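Local coordinates for protein putative S41 protease (Bacteroides fragilis NCTC 9343, PDB 3K50) that is a putative S41-family serine protease, probably hydrolysing peptide bonds, although its substrates and biological role have not been established, at residues G59-D64 with N345-N350; L66-I71 with T339-L344. One frame throughout, in Å; residues are numbered along the deposited sequence.

Contact 1: G59-D64 with N345-N350; sequences GFSKID and NLVVCN
S61 reaches across to strand 342-352 with its hydroxyl, where OG accepts the backbone N-H of V347 at 3.1 Å in a nearly straight bond (166°). OG stands anti to its own carbonyl carbon (chi1 -61°), and the same oxygen is hydrogen-bonded to D57 OD2, so the side chain ties the turn before strand 62-65 to the sheet. This is the tight, buried end. V347 CG2 sits 3.4 Å from S61 OG and meets F60 CB at 3.7 Å, near the plane of the F60 ring at its edge, while strand 330-336 adds V330 against both F60 and V347. One residue on, K62 and N345 form an antiparallel hydrogen-bonded pair: K62 N to N345 O and N345 N to K62 O, each 2.9 Å. The solvent side begins here. The K62 and N345 side chains run side by side in the same direction, touching loosely, CG to CB at 4.2 Å. K62 then bends at its end to place NZ 2.6 Å from D64 OD2, on the syn lone pair, a salt bridge within one strand. Two bonds to buried S61 OG suggest a firmly placed hydroxyl; the K62-D64 salt bridge is more exposed.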
loop_
_atom_site.group_PDB
_atom_site.type_symbol
_atom_site.label_atom_id
_atom_site.label_comp_id
_atom_site.label_asym_id
_atom_site.label_seq_id
_atom_site.Cartn_x
_atom_site.Cartn_y
_atom_site.Cartn_z
ATOM N N GLY A 59 13.351 5.620 -8.182
ATOM C CA GLY A 59 11.940 5.492 -8.469
ATOM C C GLY A 59 11.032 6.065 -7.413
ATOM O O GLY A 59 9.827 5.750 -7.398
ATOM N N PHE A 60 11.552 6.952 -6.567
ATOM C CA PHE A 60 10.686 7.571 -5.567
ATOM C C PHE A 60 9.792 8.630 -6.249
ATOM O O PHE A 60 8.555 8.577 -6.199
ATOM C CB PHE A 60 11.475 8.135 -4.408
ATOM C CG PHE A 60 12.488 7.191 -3.817
ATOM C CD1 PHE A 60 12.232 5.831 -3.702
ATOM C CD2 PHE A 60 13.667 7.682 -3.316
ATOM C CE1 PHE A 60 13.170 4.992 -3.162
ATOM C CE2 PHE A 60 14.611 6.841 -2.750
ATOM C CZ PHE A 60 14.355 5.505 -2.654
ATOM N N SER A 61 10.411 9.565 -6.936
ATOM C CA SER A 61 9.664 10.537 -7.704
ATOM C C SER A 61 9.079 9.876 -8.915
ATOM O O SER A 61 9.721 9.049 -9.551
ATOM C CB SER A 61 10.594 11.657 -8.154
ATOM O OG SER A 61 11.142 12.309 -7.047
ATOM N N LYS A 62 7.868 10.280 -9.299
ATOM C CA LYS A 62 7.254 9.679 -10.473
ATOM C C LYS A 62 6.118 10.512 -11.070
ATOM O O LYS A 62 5.572 11.390 -10.416
ATOM C CB LYS A 62 6.694 8.316 -10.125
ATOM C CG LYS A 62 5.646 8.316 -9.100
ATOM C CD LYS A 62 5.494 6.902 -8.521
ATOM C CE LYS A 62 4.306 6.783 -7.550
ATOM N NZ LYS A 62 2.972 7.044 -8.220
ATOM N N ILE A 63 5.796 10.210 -12.324
ATOM C CA ILE A 63 4.723 10.881 -13.062
ATOM C C ILE A 63 3.486 9.992 -12.999
ATOM O O ILE A 63 3.566 8.773 -13.202
ATOM C CB ILE A 63 5.089 11.143 -14.549
ATOM C CG1 ILE A 63 6.396 11.953 -14.699
ATOM C CG2 ILE A 63 3.875 11.782 -15.308
ATOM C CD1 ILE A 63 6.406 13.359 -14.014
ATOM N N ASP A 64 2.359 10.614 -12.697
ATOM C CA ASP A 64 1.042 9.986 -12.705
ATOM C C ASP A 64 0.072 10.846 -13.524
ATOM O O ASP A 64 0.107 12.089 -13.487
ATOM C CB ASP A 64 0.515 9.831 -11.290
ATOM C CG ASP A 64 1.165 8.670 -10.556
ATOM O OD1 ASP A 64 1.265 7.564 -11.132
ATOM O OD2 ASP A 64 1.571 8.849 -9.401
ATOM N N ASN A 345 4.803 13.568 -8.724
ATOM C CA ASN A 345 4.932 13.162 -7.332
ATOM C C ASN A 345 6.429 13.258 -7.056
ATOM O O ASN A 345 7.200 12.400 -7.484
ATOM C CB ASN A 345 4.380 11.772 -7.107
ATOM C CG ASN A 345 2.841 11.745 -7.140
ATOM O OD1 ASN A 345 2.219 11.195 -8.059
ATOM N ND2 ASN A 345 2.240 12.396 -6.173
ATOM N N LEU A 346 6.832 14.376 -6.450
ATOM C CA LEU A 346 8.247 14.702 -6.247
ATOM C C LEU A 346 8.777 14.536 -4.824
ATOM O O LEU A 346 8.100 14.917 -3.883
ATOM C CB LEU A 346 8.433 16.139 -6.677
ATOM C CG LEU A 346 9.844 16.755 -6.670
ATOM C CD1 LEU A 346 10.666 16.149 -7.774
ATOM C CD2 LEU A 346 9.684 18.311 -6.875
ATOM N N VAL A 347 9.968 13.958 -4.659
ATOM C CA VAL A 347 10.596 13.897 -3.335
ATOM C C VAL A 347 10.821 15.336 -2.865
ATOM O O VAL A 347 11.528 16.109 -3.520
ATOM C CB VAL A 347 11.950 13.137 -3.343
ATOM C CG1 VAL A 347 12.641 13.218 -1.983
ATOM C CG2 VAL A 347 11.756 11.711 -3.726
ATOM N N VAL A 348 10.242 15.677 -1.721
ATOM C CA VAL A 348 10.355 17.012 -1.123
ATOM C C VAL A 348 11.071 17.026 0.255
ATOM O O VAL A 348 11.798 17.989 0.575
ATOM C CB VAL A 348 8.951 17.703 -1.009
ATOM C CG1 VAL A 348 8.420 17.997 -2.425
ATOM C CG2 VAL A 348 7.988 16.881 -0.132
ATOM N N CYS A 349 10.942 15.969 1.045
ATOM C CA CYS A 349 11.597 15.952 2.359
ATOM C C CYS A 349 12.016 14.621 2.887
ATOM O O CYS A 349 11.502 13.586 2.517
ATOM C CB CYS A 349 10.712 16.574 3.438
ATOM S SG CYS A 349 9.118 15.780 3.807
ATOM N N ASN A 350 13.025 14.693 3.752
ATOM C CA ASN A 350 13.417 13.603 4.625
ATOM C C ASN A 350 12.368 13.468 5.721
ATOM O O ASN A 350 11.659 14.458 6.072
ATOM C CB ASN A 350 14.778 13.886 5.266
ATOM C CG ASN A 350 15.894 13.630 4.348
ATOM O OD1 ASN A 350 16.154 12.485 3.977
ATOM N ND2 ASN A 350 16.564 14.645 3.976
#

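Contact 2: L66-I71 with T339-L344; sequences LLDEPI and TDRFIL
L66 and R341 meet where strand 62-65 of the antiparallel sheet runs out into a loop, beside the turn that leads into strand 342-352. The backbone N of L66 donates to R341 O at 3.3 Å, a long bond in which the donor stands well above the carbonyl plane. The CA atoms of L66 and F342 are 4.8 Å apart, yet no regular pairing follows, and the two chains part from here on. The L66 side chain does most of the apolar work. With CG anti to the backbone N (chi1 -171°), its two methyls divide between two neighbours: CD1 meets I343 CD1 at 3.8 Å, the side chains crossing at about a right angle, and CD2 comes over one face of the R341 guanidinium, 3.9 Å from NH1. V336 of strand 330-336 also packs on L66, and P334 of the same strand on I343, so this small apolar patch leans on the sheet. L67 turns its side chain away from strand 342-352 and contributes little beyond its backbone, whose carbonyl carbon lies at the edge of the guanidinium. At D68 the loop returns a charge to the contact. R341, on an exposed turn with positive phi, bends its chain at chi3, which brings the guanidinium alongside the loop. The carboxylate and guanidinium planes are 53° apart, and D68 meets R341 obliquely instead of in a flat, two-pronged pairing. The salt bridge of this surface contact rests on a single oxygen: D68 OD1 lies 3.1 Å from R341 NH2, with a weak hydrogen bond bent to 120°. Further along, the loop leaves this strand, and P70 O is hydrogen-bonded to S170 OG.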
loop_
_atom_site.group_PDB
_atom_site.type_symbol
_atom_site.label_atom_id
_atom_site.label_comp_id
_atom_site.label_asym_id
_atom_site.label_seq_id
_atom_site.Cartn_x
_atom_site.Cartn_y
_atom_site.Cartn_z
ATOM N N LEU A 66 -3.384 12.628 -14.717
ATOM C CA LEU A 66 -4.463 13.301 -14.048
ATOM C C LEU A 66 -5.708 12.794 -14.750
ATOM O O LEU A 66 -5.934 13.151 -15.889
ATOM C CB LEU A 66 -4.336 14.801 -14.218
ATOM C CG LEU A 66 -5.300 15.636 -13.379
ATOM C CD1 LEU A 66 -5.001 15.509 -11.881
ATOM C CD2 LEU A 66 -5.184 17.065 -13.827
ATOM N N LEU A 67 -6.499 11.963 -14.085
ATOM C CA LEU A 67 -7.707 11.381 -14.674
ATOM C C LEU A 67 -8.987 12.036 -14.136
ATOM O O LEU A 67 -9.022 12.463 -12.988
ATOM C CB LEU A 67 -7.717 9.882 -14.350
ATOM C CG LEU A 67 -6.622 9.004 -15.002
ATOM C CD1 LEU A 67 -6.245 7.774 -14.160
ATOM C CD2 LEU A 67 -7.005 8.583 -16.419
ATOM N N ASP A 68 -10.019 12.121 -14.962
ATOM C CA ASP A 68 -11.324 12.627 -14.518
ATOM C C ASP A 68 -11.945 11.667 -13.507
ATOM O O ASP A 68 -12.551 12.110 -12.528
ATOM C CB ASP A 68 -12.256 12.877 -15.705
ATOM C CG ASP A 68 -11.880 14.137 -16.489
ATOM O OD1 ASP A 68 -11.245 15.025 -15.889
ATOM O OD2 ASP A 68 -12.225 14.262 -17.687
ATOM N N GLU A 69 -11.777 10.361 -13.731
ATOM C CA GLU A 69 -12.241 9.341 -12.803
ATOM C C GLU A 69 -11.256 8.196 -12.868
ATOM O O GLU A 69 -10.456 8.151 -13.800
ATOM C CB GLU A 69 -13.643 8.859 -13.180
ATOM C CG GLU A 69 -13.750 8.181 -14.526
ATOM C CD GLU A 69 -15.167 7.673 -14.845
ATOM O OE1 GLU A 69 -16.112 7.880 -14.039
ATOM O OE2 GLU A 69 -15.330 7.049 -15.916
ATOM N N PRO A 70 -11.249 7.302 -11.860
ATOM C CA PRO A 70 -10.356 6.130 -12.004
ATOM C C PRO A 70 -10.658 5.280 -13.247
ATOM O O PRO A 70 -11.827 5.115 -13.643
ATOM C CB PRO A 70 -10.606 5.325 -10.707
ATOM C CG PRO A 70 -11.086 6.356 -9.693
ATOM C CD PRO A 70 -11.920 7.331 -10.534
ATOM N N ILE A 71 -9.608 4.747 -13.863
ATOM C CA ILE A 71 -9.774 3.920 -15.045
ATOM C C ILE A 71 -10.746 2.807 -14.657
ATOM O O ILE A 71 -10.613 2.225 -13.583
ATOM C CB ILE A 71 -8.444 3.313 -15.497
ATOM C CG1 ILE A 71 -7.489 4.402 -16.018
ATOM C CG2 ILE A 71 -8.706 2.306 -16.624
ATOM C CD1 ILE A 71 -6.006 4.042 -15.990
ATOM N N THR A 339 -1.321 22.935 -17.282
ATOM C CA THR A 339 -2.148 22.636 -18.436
ATOM C C THR A 339 -2.098 21.209 -19.020
ATOM O O THR A 339 -3.099 20.762 -19.581
ATOM C CB THR A 339 -1.801 23.615 -19.576
ATOM O OG1 THR A 339 -0.432 23.473 -19.968
ATOM C CG2 THR A 339 -2.025 25.067 -19.155
ATOM N N ASP A 340 -1.001 20.473 -18.835
ATOM C CA ASP A 340 -0.821 19.179 -19.505
ATOM C C ASP A 340 -1.357 17.973 -18.781
ATOM O O ASP A 340 -0.983 16.854 -19.091
ATOM C CB ASP A 340 0.659 18.964 -19.815
ATOM C CG ASP A 340 1.178 19.916 -20.851
ATOM O OD1 ASP A 340 0.356 20.495 -21.607
ATOM O OD2 ASP A 340 2.417 20.057 -20.938
ATOM N N ARG A 341 -2.180 18.183 -17.772
ATOM C CA ARG A 341 -2.849 17.086 -17.108
ATOM C C ARG A 341 -1.958 15.899 -16.648
ATOM O O ARG A 341 -2.248 14.757 -16.925
ATOM C CB ARG A 341 -4.002 16.572 -17.987
ATOM C CG ARG A 341 -5.027 17.682 -18.335
ATOM C CD ARG A 341 -6.341 17.163 -18.977
ATOM N NE ARG A 341 -6.978 16.046 -18.248
ATOM C CZ ARG A 341 -7.722 16.140 -17.134
ATOM N NH1 ARG A 341 -7.946 17.314 -16.541
ATOM N NH2 ARG A 341 -8.237 15.034 -16.588
ATOM N N PHE A 342 -0.860 16.173 -15.964
ATOM C CA PHE A 342 -0.176 15.094 -15.279
ATOM C C PHE A 342 0.196 15.622 -13.907
ATOM O O PHE A 342 0.137 16.821 -13.643
ATOM C CB PHE A 342 1.051 14.583 -16.031
ATOM C CG PHE A 342 2.196 15.567 -16.128
ATOM C CD1 PHE A 342 3.183 15.613 -15.157
ATOM C CD2 PHE A 342 2.325 16.369 -17.243
ATOM C CE1 PHE A 342 4.279 16.464 -15.294
ATOM C CE2 PHE A 342 3.395 17.232 -17.395
ATOM C CZ PHE A 342 4.379 17.286 -16.423
ATOM N N ILE A 343 0.537 14.694 -13.042
ATOM C CA ILE A 343 0.945 14.974 -11.670
ATOM C C ILE A 343 2.375 14.480 -11.511
ATOM O O ILE A 343 2.674 13.323 -11.889
ATOM C CB ILE A 343 0.109 14.208 -10.645
ATOM C CG1 ILE A 343 -1.392 14.536 -10.759
ATOM C CG2 ILE A 343 0.636 14.494 -9.200
ATOM C CD1 ILE A 343 -2.265 13.550 -10.029
ATOM N N LEU A 344 3.221 15.373 -10.988
ATOM C CA LEU A 344 4.617 15.098 -10.603
ATOM C C LEU A 344 4.615 14.835 -9.109
ATOM O O LEU A 344 4.336 15.751 -8.336
ATOM C CB LEU A 344 5.518 16.287 -10.869
ATOM C CG LEU A 344 6.972 16.247 -10.325
ATOM C CD1 LEU A 344 7.663 14.952 -10.808
ATOM C CD2 LEU A 344 7.785 17.471 -10.758
#

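Both contacts use strand 342-352, and their centres are about 16 Å apart. Along the chain the order is 59-64, 66-71, 339-344, 345-350, so contact 2 falls between the two halves of contact 1, as antiparallel neighbours require. D64 joins them: its O lies 2.7 Å from I343 N, a probable hydrogen bond that carries the strand pairing from contact 1 into contact 2. I63 packs on F342 and L344 beside it, with helices 18-26 and 45-52 near. The N-terminal part of the chain is thereby joined to a sheet built mostly from the peptidase S41 region, before the loop from contact 2 leads to strand 76-82.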